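Local structure of transcriptional regulator (Rhodococcus sp., 2O0Y) at residues W93-V99 / I254-L259; V99-M103 / A247-I251; M103-S107 / A128-S132; A152-I156 / G207-P211. The protein probably binds DNA and regulates transcription, as expected of an IclR-family regulator with a helix-turn-helix domain and a GAF-like C-terminal domain. One frame throughout, in Å; residues are numbered along the deposited sequence.

Interaction 1 of 4, residues W93-V99 / I254-L259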
loop_
_atom_site.group_PDB
_atom_site.type_symbol
_atom_site.label_atom_id
_atom_site.label_comp_id
_atom_site.label_asym_id
_atom_site.label_seq_id
_atom_site.Cartn_x
_atom_site.Cartn_y
_atom_site.Cartn_z
ATOM N N TRP B 93 5.438 10.958 -1.872
ATOM C CA TRP B 93 5.895 11.125 -0.506
ATOM C C TRP B 93 7.235 11.863 -0.517
ATOM O O TRP B 93 8.094 11.539 -1.334
ATOM C CB TRP B 93 6.048 9.770 0.244
ATOM C CG TRP B 93 6.533 10.006 1.652
ATOM C CD1 TRP B 93 5.759 10.310 2.736
ATOM C CD2 TRP B 93 7.896 10.041 2.103
ATOM N NE1 TRP B 93 6.558 10.539 3.835
ATOM C CE2 TRP B 93 7.872 10.362 3.480
ATOM C CE3 TRP B 93 9.142 9.825 1.477
ATOM C CZ2 TRP B 93 9.046 10.496 4.246
ATOM C CZ3 TRP B 93 10.318 9.945 2.246
ATOM C CH2 TRP B 93 10.261 10.271 3.607
ATOM N N ALA B 94 7.428 12.808 0.400
ATOM C CA ALA B 94 8.727 13.442 0.608
ATOM C C ALA B 94 8.805 13.782 2.062
ATOM O O ALA B 94 7.764 13.992 2.667
ATOM C CB ALA B 94 8.821 14.714 -0.200
ATOM N N PRO B 95 10.031 13.841 2.663
ATOM C CA PRO B 95 10.110 14.315 4.061
ATOM C C PRO B 95 9.683 15.779 4.169
ATOM O O PRO B 95 9.682 16.477 3.156
ATOM C CB PRO B 95 11.606 14.163 4.424
ATOM C CG PRO B 95 12.236 13.344 3.252
ATOM C CD PRO B 95 11.356 13.534 2.075
ATOM N N PRO B 96 9.357 16.261 5.386
ATOM C CA PRO B 96 9.157 17.703 5.475
ATOM C C PRO B 96 10.389 18.441 4.912
ATOM O O PRO B 96 11.527 17.955 5.050
ATOM C CB PRO B 96 9.029 17.927 6.973
ATOM C CG PRO B 96 8.478 16.682 7.509
ATOM C CD PRO B 96 9.159 15.606 6.698
ATOM N N GLU B 97 10.175 19.576 4.245
ATOM C CA GLU B 97 11.276 20.306 3.640
ATOM C C GLU B 97 12.340 20.681 4.699
ATOM O O GLU B 97 13.538 20.686 4.398
ATOM C CB GLU B 97 10.741 21.487 2.772
ATOM C CG GLU B 97 10.964 22.859 3.298
ATOM C CD GLU B 97 10.295 23.950 2.405
ATOM N N GLU B 98 11.928 20.928 5.944
ATOM C CA GLU B 98 12.894 21.169 7.046
ATOM C C GLU B 98 13.736 19.956 7.384
ATOM O O GLU B 98 14.855 20.102 7.850
ATOM C CB GLU B 98 12.195 21.584 8.335
ATOM C CG GLU B 98 11.733 23.030 8.358
ATOM C CD GLU B 98 11.253 23.467 9.750
ATOM O OE1 GLU B 98 10.928 22.563 10.588
ATOM O OE2 GLU B 98 11.185 24.713 9.984
ATOM N N VAL B 99 13.185 18.759 7.188
ATOM C CA VAL B 99 13.983 17.537 7.349
ATOM C C VAL B 99 14.989 17.411 6.182
ATOM O O VAL B 99 16.154 17.069 6.373
ATOM C CB VAL B 99 13.053 16.323 7.403
ATOM C CG1 VAL B 99 13.815 15.001 7.073
ATOM C CG2 VAL B 99 12.275 16.292 8.791
ATOM N N ILE B 254 10.996 16.954 14.666
ATOM C CA ILE B 254 10.094 17.482 13.628
ATOM C C ILE B 254 9.037 16.434 13.273
ATOM O O ILE B 254 7.847 16.743 13.193
ATOM C CB ILE B 254 10.910 17.875 12.347
ATOM C CG1 ILE B 254 11.708 19.147 12.611
ATOM C CG2 ILE B 254 10.014 18.117 11.127
ATOM C CD1 ILE B 254 12.872 19.342 11.654
ATOM N N GLY B 255 9.478 15.208 12.986
ATOM C CA GLY B 255 8.545 14.133 12.742
ATOM C C GLY B 255 8.514 13.783 11.272
ATOM O O GLY B 255 8.858 14.630 10.437
ATOM N N LEU B 256 8.102 12.553 10.947
ATOM C CA LEU B 256 8.126 12.097 9.563
ATOM C C LEU B 256 6.738 11.612 9.167
ATOM O O LEU B 256 6.509 10.419 9.142
ATOM C CB LEU B 256 9.146 10.985 9.386
ATOM C CG LEU B 256 10.630 11.416 9.495
ATOM C CD1 LEU B 256 11.499 10.201 9.662
ATOM C CD2 LEU B 256 11.054 12.194 8.229
ATOM N N PRO B 257 5.823 12.551 8.874
ATOM C CA PRO B 257 4.450 12.200 8.492
ATOM C C PRO B 257 4.475 11.218 7.324
ATOM O O PRO B 257 5.178 11.440 6.339
ATOM C CB PRO B 257 3.872 13.548 8.068
ATOM C CG PRO B 257 4.627 14.548 8.917
ATOM C CD PRO B 257 6.027 14.019 8.856
ATOM N N GLY B 258 3.758 10.121 7.419
ATOM C CA GLY B 258 3.833 9.141 6.322
ATOM C C GLY B 258 4.645 7.926 6.673
ATOM O O GLY B 258 4.396 6.856 6.153
ATOM N N LEU B 259 5.629 8.121 7.556
ATOM C CA LEU B 259 6.448 7.074 8.154
ATOM C C LEU B 259 6.136 7.079 9.640
ATOM O O LEU B 259 5.972 6.027 10.220
ATOM C CB LEU B 259 7.961 7.374 8.000
ATOM C CG LEU B 259 8.524 7.824 6.654
ATOM C CD1 LEU B 259 10.028 7.921 6.683
ATOM C CD2 LEU B 259 8.102 6.847 5.570
HETATM O O HOH W 1 6.536 13.802 5.202
#

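Interaction 2 of 4, residues V99-M103 / A247-I251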
loop_
_atom_site.group_PDB
_atom_site.type_symbol
_atom_site.label_atom_id
_atom_site.label_comp_id
_atom_site.label_asym_id
_atom_site.label_seq_id
_atom_site.Cartn_x
_atom_site.Cartn_y
_atom_site.Cartn_z
ATOM N N VAL B 99 13.185 18.759 7.188
ATOM C CA VAL B 99 13.983 17.537 7.349
ATOM C C VAL B 99 14.989 17.411 6.182
ATOM O O VAL B 99 16.154 17.069 6.373
ATOM C CB VAL B 99 13.053 16.323 7.403
ATOM C CG1 VAL B 99 13.815 15.001 7.073
ATOM C CG2 VAL B 99 12.275 16.292 8.791
ATOM N N VAL B 100 14.557 17.671 4.964
ATOM C CA VAL B 100 15.514 17.706 3.831
ATOM C C VAL B 100 16.638 18.734 4.056
ATOM O O VAL B 100 17.818 18.406 3.865
ATOM C CB VAL B 100 14.815 17.893 2.491
ATOM C CG1 VAL B 100 15.814 17.779 1.373
ATOM C CG2 VAL B 100 13.749 16.768 2.325
ATOM N N ASP B 101 16.305 19.931 4.523
ATOM C CA ASP B 101 17.353 20.910 4.917
ATOM C C ASP B 101 18.360 20.303 5.905
ATOM O O ASP B 101 19.574 20.453 5.739
ATOM C CB ASP B 101 16.765 22.171 5.560
ATOM C CG ASP B 101 15.931 22.977 4.605
ATOM O OD1 ASP B 101 16.046 22.769 3.383
ATOM O OD2 ASP B 101 15.127 23.815 5.097
ATOM N N ILE B 102 17.874 19.616 6.934
ATOM C CA ILE B 102 18.809 19.027 7.923
ATOM C C ILE B 102 19.701 17.985 7.258
ATOM O O ILE B 102 20.878 17.924 7.531
ATOM C CB ILE B 102 18.044 18.399 9.139
ATOM C CG1 ILE B 102 17.436 19.496 10.025
ATOM C CG2 ILE B 102 18.953 17.496 9.958
ATOM C CD1 ILE B 102 16.265 18.959 10.925
HETATM N N MSE B 103 19.152 17.165 6.376
HETATM C CA MSE B 103 19.928 16.113 5.703
HETATM C C MSE B 103 20.953 16.751 4.778
HETATM O O MSE B 103 22.087 16.278 4.632
HETATM C CB MSE B 103 18.970 15.234 4.891
HETATM C CG MSE B 103 17.976 14.453 5.712
HETATM SE SE MSE B 103 16.711 13.452 4.539
HETATM C CE MSE B 103 17.937 12.334 3.461
ATOM N N ALA B 247 21.431 15.550 13.960
ATOM C CA ALA B 247 20.465 15.584 12.839
ATOM C C ALA B 247 19.332 14.631 13.102
ATOM O O ALA B 247 18.154 14.962 12.886
ATOM C CB ALA B 247 21.192 15.183 11.543
ATOM N N ALA B 248 19.666 13.417 13.533
ATOM C CA ALA B 248 18.617 12.422 13.832
ATOM C C ALA B 248 17.656 12.951 14.920
ATOM O O ALA B 248 16.426 12.839 14.836
ATOM C CB ALA B 248 19.268 11.089 14.263
ATOM N N GLU B 249 18.229 13.550 15.949
ATOM C CA GLU B 249 17.449 14.064 17.063
ATOM C C GLU B 249 16.495 15.132 16.526
ATOM O O GLU B 249 15.314 15.121 16.854
ATOM C CB GLU B 249 18.381 14.659 18.121
ATOM C CG GLU B 249 19.187 13.584 18.881
ATOM C CD GLU B 249 20.159 14.126 19.956
ATOM O OE1 GLU B 249 20.334 15.374 20.066
ATOM O OE2 GLU B 249 20.763 13.281 20.685
ATOM N N GLU B 250 17.026 16.063 15.728
ATOM C CA GLU B 250 16.247 17.171 15.142
ATOM C C GLU B 250 15.136 16.677 14.220
ATOM O O GLU B 250 14.044 17.182 14.259
ATOM C CB GLU B 250 17.169 18.104 14.373
ATOM C CG GLU B 250 18.111 18.919 15.307
ATOM C CD GLU B 250 19.308 19.504 14.595
ATOM O OE1 GLU B 250 19.248 19.723 13.381
ATOM O OE2 GLU B 250 20.337 19.758 15.259
ATOM N N ILE B 251 15.446 15.702 13.362
ATOM C CA ILE B 251 14.461 15.107 12.432
ATOM C C ILE B 251 13.355 14.351 13.199
ATOM O O ILE B 251 12.153 14.461 12.882
ATOM C CB ILE B 251 15.195 14.170 11.388
ATOM C CG1 ILE B 251 16.013 15.015 10.401
ATOM C CG2 ILE B 251 14.210 13.328 10.641
ATOM C CD1 ILE B 251 17.048 14.150 9.619
#

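Interaction 3 of 4, residues M103-S107 / A128-S132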
loop_
_atom_site.group_PDB
_atom_site.type_symbol
_atom_site.label_atom_id
_atom_site.label_comp_id
_atom_site.label_asym_id
_atom_site.label_seq_id
_atom_site.Cartn_x
_atom_site.Cartn_y
_atom_site.Cartn_z
HETATM N N MSE B 103 19.152 17.165 6.376
HETATM C CA MSE B 103 19.928 16.113 5.703
HETATM C C MSE B 103 20.953 16.751 4.778
HETATM O O MSE B 103 22.087 16.278 4.632
HETATM C CB MSE B 103 18.970 15.234 4.891
HETATM C CG MSE B 103 17.976 14.453 5.712
HETATM SE SE MSE B 103 16.711 13.452 4.539
HETATM C CE MSE B 103 17.937 12.334 3.461
ATOM N N ARG B 104 20.539 17.813 4.110
ATOM C CA ARG B 104 21.439 18.529 3.207
ATOM C C ARG B 104 22.606 19.114 3.986
ATOM O O ARG B 104 23.784 18.943 3.609
ATOM C CB ARG B 104 20.663 19.624 2.427
ATOM C CG ARG B 104 21.433 20.128 1.239
ATOM C CD ARG B 104 20.784 21.372 0.630
ATOM N NE ARG B 104 19.438 21.005 0.125
ATOM C CZ ARG B 104 18.284 21.422 0.641
ATOM N NH1 ARG B 104 17.160 21.000 0.076
ATOM N NH2 ARG B 104 18.241 22.265 1.689
ATOM N N GLN B 105 22.313 19.745 5.125
ATOM C CA GLN B 105 23.400 20.301 5.928
ATOM C C GLN B 105 24.344 19.209 6.478
ATOM O O GLN B 105 25.572 19.362 6.506
ATOM C CB GLN B 105 22.837 21.206 7.035
ATOM C CG GLN B 105 23.911 21.964 7.814
ATOM C CD GLN B 105 24.666 22.948 6.939
ATOM O OE1 GLN B 105 24.062 23.665 6.142
ATOM N NE2 GLN B 105 26.003 22.979 7.078
ATOM N N LEU B 106 23.788 18.102 6.907
ATOM C CA LEU B 106 24.571 16.934 7.361
ATOM C C LEU B 106 25.491 16.478 6.242
ATOM O O LEU B 106 26.664 16.161 6.486
ATOM C CB LEU B 106 23.609 15.758 7.730
ATOM C CG LEU B 106 24.336 14.513 8.239
ATOM C CD1 LEU B 106 25.322 14.909 9.411
ATOM C CD2 LEU B 106 23.317 13.428 8.639
ATOM N N SER B 107 24.965 16.393 5.026
ATOM C CA SER B 107 25.829 16.017 3.884
ATOM C C SER B 107 26.986 17.007 3.704
ATOM O O SER B 107 28.150 16.612 3.552
ATOM C CB SER B 107 25.021 15.894 2.603
ATOM O OG SER B 107 25.868 15.404 1.611
ATOM N N ALA B 128 14.629 8.937 0.752
ATOM C CA ALA B 128 15.136 10.271 0.452
ATOM C C ALA B 128 16.643 10.297 0.608
ATOM O O ALA B 128 17.185 9.489 1.362
ATOM C CB ALA B 128 14.484 11.349 1.407
ATOM N N GLN B 129 17.321 11.202 -0.124
ATOM C CA GLN B 129 18.791 11.160 -0.210
ATOM C C GLN B 129 19.373 12.538 -0.453
ATOM O O GLN B 129 18.803 13.294 -1.242
ATOM C CB GLN B 129 19.156 10.267 -1.404
ATOM C CG GLN B 129 20.656 10.004 -1.617
ATOM C CD GLN B 129 20.892 8.984 -2.725
ATOM O OE1 GLN B 129 20.707 9.299 -3.902
ATOM N NE2 GLN B 129 21.257 7.727 -2.344
ATOM N N CYS B 130 20.481 12.873 0.199
ATOM C CA CYS B 130 21.209 14.092 -0.131
ATOM C C CYS B 130 22.640 13.689 -0.442
ATOM O O CYS B 130 23.388 13.284 0.461
ATOM C CB CYS B 130 21.204 15.060 1.050
ATOM S SG CYS B 130 19.526 15.768 1.287
ATOM N N GLU B 131 23.018 13.757 -1.712
ATOM C CA GLU B 131 24.354 13.320 -2.096
ATOM C C GLU B 131 25.365 14.389 -1.755
ATOM O O GLU B 131 25.077 15.588 -1.843
ATOM C CB GLU B 131 24.404 13.072 -3.573
ATOM C CG GLU B 131 23.728 11.741 -4.017
ATOM C CD GLU B 131 23.862 11.603 -5.520
ATOM O OE1 GLU B 131 24.999 11.480 -5.998
ATOM O OE2 GLU B 131 22.853 11.686 -6.229
ATOM N N SER B 132 26.567 13.976 -1.394
ATOM C CA SER B 132 27.649 14.932 -1.222
ATOM C C SER B 132 28.256 15.284 -2.604
ATOM O O SER B 132 27.857 14.741 -3.630
ATOM C CB SER B 132 28.712 14.391 -0.269
ATOM O OG SER B 132 29.640 13.510 -0.892
#

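Interaction 4 of 4, residues A152-I156 / G207-P211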
loop_
_atom_site.group_PDB
_atom_site.type_symbol
_atom_site.label_atom_id
_atom_site.label_comp_id
_atom_site.label_asym_id
_atom_site.label_seq_id
_atom_site.Cartn_x
_atom_site.Cartn_y
_atom_site.Cartn_z
ATOM N N ALA B 152 24.904 -0.807 7.992
ATOM C CA ALA B 152 24.484 -0.157 9.229
ATOM C C ALA B 152 22.981 0.091 9.269
ATOM O O ALA B 152 22.363 -0.161 10.285
ATOM C CB ALA B 152 25.210 1.181 9.397
ATOM N N ALA B 153 22.412 0.611 8.182
ATOM C CA ALA B 153 20.985 0.926 8.124
ATOM C C ALA B 153 20.155 -0.320 8.415
ATOM O O ALA B 153 19.198 -0.249 9.188
ATOM C CB ALA B 153 20.614 1.496 6.780
ATOM N N GLY B 154 20.504 -1.460 7.807
ATOM C CA GLY B 154 19.720 -2.681 8.012
ATOM C C GLY B 154 19.585 -3.053 9.489
ATOM O O GLY B 154 18.506 -3.406 9.961
ATOM N N LYS B 155 20.696 -3.025 10.231
ATOM C CA LYS B 155 20.656 -3.335 11.659
ATOM C C LYS B 155 19.912 -2.285 12.508
ATOM O O LYS B 155 19.384 -2.602 13.559
ATOM C CB LYS B 155 22.072 -3.576 12.192
ATOM C CG LYS B 155 22.614 -4.954 11.758
ATOM C CD LYS B 155 24.113 -5.147 12.123
ATOM C CE LYS B 155 25.054 -4.902 10.928
ATOM N NZ LYS B 155 25.050 -6.029 9.890
ATOM N N ILE B 156 19.878 -1.034 12.056
ATOM C CA ILE B 156 19.071 -0.012 12.741
ATOM C C ILE B 156 17.588 -0.315 12.485
ATOM O O ILE B 156 16.813 -0.363 13.415
ATOM C CB ILE B 156 19.436 1.431 12.308
ATOM C CG1 ILE B 156 20.848 1.821 12.830
ATOM C CG2 ILE B 156 18.348 2.447 12.764
ATOM C CD1 ILE B 156 20.917 2.005 14.351
ATOM N N GLY B 207 29.455 2.624 6.717
ATOM C CA GLY B 207 28.161 3.259 6.932
ATOM C C GLY B 207 28.007 3.592 8.392
ATOM O O GLY B 207 28.480 2.846 9.264
ATOM N N LEU B 208 27.403 4.738 8.681
ATOM C CA LEU B 208 27.009 5.052 10.062
ATOM C C LEU B 208 25.501 5.305 9.983
ATOM O O LEU B 208 25.075 6.114 9.164
ATOM C CB LEU B 208 27.702 6.339 10.497
ATOM C CG LEU B 208 27.243 7.088 11.755
ATOM C CD1 LEU B 208 27.467 6.259 13.047
ATOM C CD2 LEU B 208 28.033 8.376 11.810
ATOM N N SER B 209 24.709 4.670 10.848
ATOM C CA SER B 209 23.248 4.844 10.844
ATOM C C SER B 209 22.703 5.173 12.227
ATOM O O SER B 209 23.123 4.587 13.219
ATOM C CB SER B 209 22.550 3.568 10.357
ATOM O OG SER B 209 21.191 3.833 9.948
ATOM N N PHE B 210 21.785 6.140 12.315
ATOM C CA PHE B 210 21.099 6.451 13.582
ATOM C C PHE B 210 19.605 6.158 13.371
ATOM O O PHE B 210 19.094 6.377 12.272
ATOM C CB PHE B 210 21.265 7.949 13.949
ATOM C CG PHE B 210 22.508 8.233 14.755
ATOM C CD1 PHE B 210 23.748 8.292 14.139
ATOM C CD2 PHE B 210 22.439 8.406 16.132
ATOM C CE1 PHE B 210 24.928 8.535 14.882
ATOM C CE2 PHE B 210 23.610 8.653 16.866
ATOM C CZ PHE B 210 24.834 8.716 16.235
ATOM N N PRO B 211 18.886 5.744 14.448
ATOM C CA PRO B 211 17.464 5.559 14.305
ATOM C C PRO B 211 16.744 6.900 14.217
ATOM O O PRO B 211 17.101 7.860 14.914
ATOM C CB PRO B 211 17.052 4.849 15.619
ATOM C CG PRO B 211 18.110 5.148 16.602
ATOM C CD PRO B 211 19.370 5.440 15.809
#

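Interaction 1 of 4, residues W93-V99 / I254-L259
Trp93 NE1 donates a hydrogen bond to Pro257 O across 3.0 Å, where the lead-in to helix 97-110 of the GAF-like domain meets the tail that follows helix 237-254. The N-H...O angle of 166° and an acceptor only 4° out of the indole plane show a straight bond at the ring edge. Trp93 CG lies anti to the backbone N (chi1 180°), carrying the ring across to the tail. Leu259 crosses the indole at about a right angle, its CG 3.6 Å from Trp93 CZ2; Leu259 CD2 lies over one face toward the rim, Pro95 N over the opposite face. Replacing Trp93 by an alanine removes the indole N-H, which would probably leave Pro257 O with only a water donor here and open a gap beside Leu259. The two proline rings reach toward each other, with Pro96 CG 3.9 Å from Pro257 CD. Beyond them Val99 CG2 packs on Ile254 CG2 at 3.7 Å, and Val99 CG1 turns to Leu256 CD2. Pro96 N-caps helix 97-110, while Gly255, with positive phi, ends the other segment's helical course. Gly255 O, buried under Pro96 CG, has no hydrogen-bonding partner in the model. One water donates to both Pro257 O (3.0 Å) and Ala94 O (2.8 Å).

Interaction 2 of 4, residues V99-M103 / A247-I251
Ile102 and Ile251 interlock between two antiparallel helices whose short axes approach to 9.9 Å with 178° between their directions. No hydrogen bond crosses the interface, so apolar contact carries it. One branch of Ile102, the methyl CG2, serves two partners: it reaches Ala247 CB at 3.6 Å and Ile251 CD1 at 3.9 Å. It is placed there by a first torsion (chi1 -71°) that sets CG1 anti to the carbonyl carbon and CG2 anti to the backbone N. Ile251 likewise spreads its atoms, with CG2 4.0 Å from Val99 CG1, the two side chains crossing at about a right angle. At its far end, Ile251 CD1 touches CG of the selenomethionine Met103, also at 4.0 Å and again crosswise.

The contact with a charged residue is of another kind. The other branch of Ile102, CG1 and CD1, goes to Glu250, which runs obliquely over it: Glu250 CB lies 3.7 Å from Ile102 CD1, and the carboxylate oxygen OE1 3.8 Å from Ile102 CG1, both at the margin of the apolar seam.

Leu256 touches Ile251 at one end. Beneath the pair lies the antiparallel sheet: Ala247, Ala248 and Ile251 rest on Leu223 of strand 219-228, and Leu212 of strand 205-213 supports Ala248 and Ile251.

Interaction 3 of 4, residues M103-S107 / A128-S132
Cys130 SG wedges against the helix 103-107 backbone, 3.6 Å from Arg104 N and 3.7 Å from Met103 CB. A chi1 of -71° sets the sulfur beside the backbone N of its own residue and directs it at the helix, and Cys130 covers more of the contact than any other residue of the strand. On the buried side the selenomethionine Met103 runs extended at chi2, then bends at chi3 (58°), which brings CE over the strand backbone: CE lies 3.6 Å from Ala128 O and 4.1 Å from Ala128 CB. Val114 also touches Met103, so its side chain is enclosed by the sheet and by helix 237-254.

Helix 97-110 here lies against strand 123-130, second from one side of the six-stranded antiparallel sheet of the GAF-like domain. The short helix and strand axes approach to 8.2 Å at 37°, and Cys130 pairs through its backbone with Val114 of the adjacent strand 113-120.

Toward Ser107 the helix and the chain leaving the strand stay close, but polar groups replace the apolar ones. Ser107 OG comes within 3.4 Å of Ser132 CA without a hydrogen bond across the contact; its bond goes to Glu112 O instead. Ser132 OG is likewise bound to Gly111 O, so each hydroxyl is satisfied by the turn that connects helix and sheet.

The solvent side is looser. Of the Arg104 side chain, CB comes nearest, 4.2 Å from Cys130 SG, while the exposed guanidinium turns to a salt bridge with Asp101. Glu131 points its CB away from the helix and pairs through OE1 with Arg137 NH2.

Interaction 4 of 4, residues A152-I156 / G207-P211
Ile156 lies over one face of the strand, its branches spread over Ser209 and Pro211. CG1 lies anti to the carbonyl carbon (chi1 -69°) and presses on Ser209 CB at 3.5 Å, tighter than usual for two carbons. CG2 takes the other direction, to Pro211 CA at 3.6 Å, and the Ile156 side chain crosses the proline ring at about a right angle. The end of the chain, Ile156 CD1, meets Ser209 O, also at 3.6 Å. A glycine in place of Ile156 would probably open a gap over Ser209 and leave the proline ring without its apolar cover from the helix.

Ser209 points its CB toward the helix and fits below the first turn, where Ala152 CB approaches Ser209 CB at 3.7 Å. Its hydroxyl comes 3.4 Å from Ala153 CA, yet makes no hydrogen bond to the helix; Ser209 OG is bonded to Thr224 OG1 on the neighbouring strand. Ala152 CB also stands 3.7 Å from Gly207 O. The small residues Ala152, Ala153 and Ser209 are consistent with the close approach of the short axes, which come to 7.3 Å and run at 23° to each other.

On the reverse side of the strand, Leu208 and Phe210 point away from helix 152-157 and pack against helix 237-254. Strand 205-213 is therefore sandwiched between helices on both faces of an antiparallel sheet, an organisation consistent with the GAF-like fold of IclR C-terminal domains.

Helix 97-110 links the first three contacts: interactions 1 and 2 share Val99, and interactions 2 and 3 share Met103, with centres 9 Å apart in each case. Interactions 1 and 3 still touch, through Pro95 and Ala128. Interactions 3 and 4 both reach the six-stranded sheet, but their centres lie 16 Å apart and they do not meet. Interaction 4 instead touches interaction 2 where Ala248 packs on Phe210. Along the chain, interaction 3 closes first and interaction 4 follows; the segments of interaction 1 enclose both. Contacts distant in sequence thereby bring the two ends of the C-terminal domain together beside its sheet.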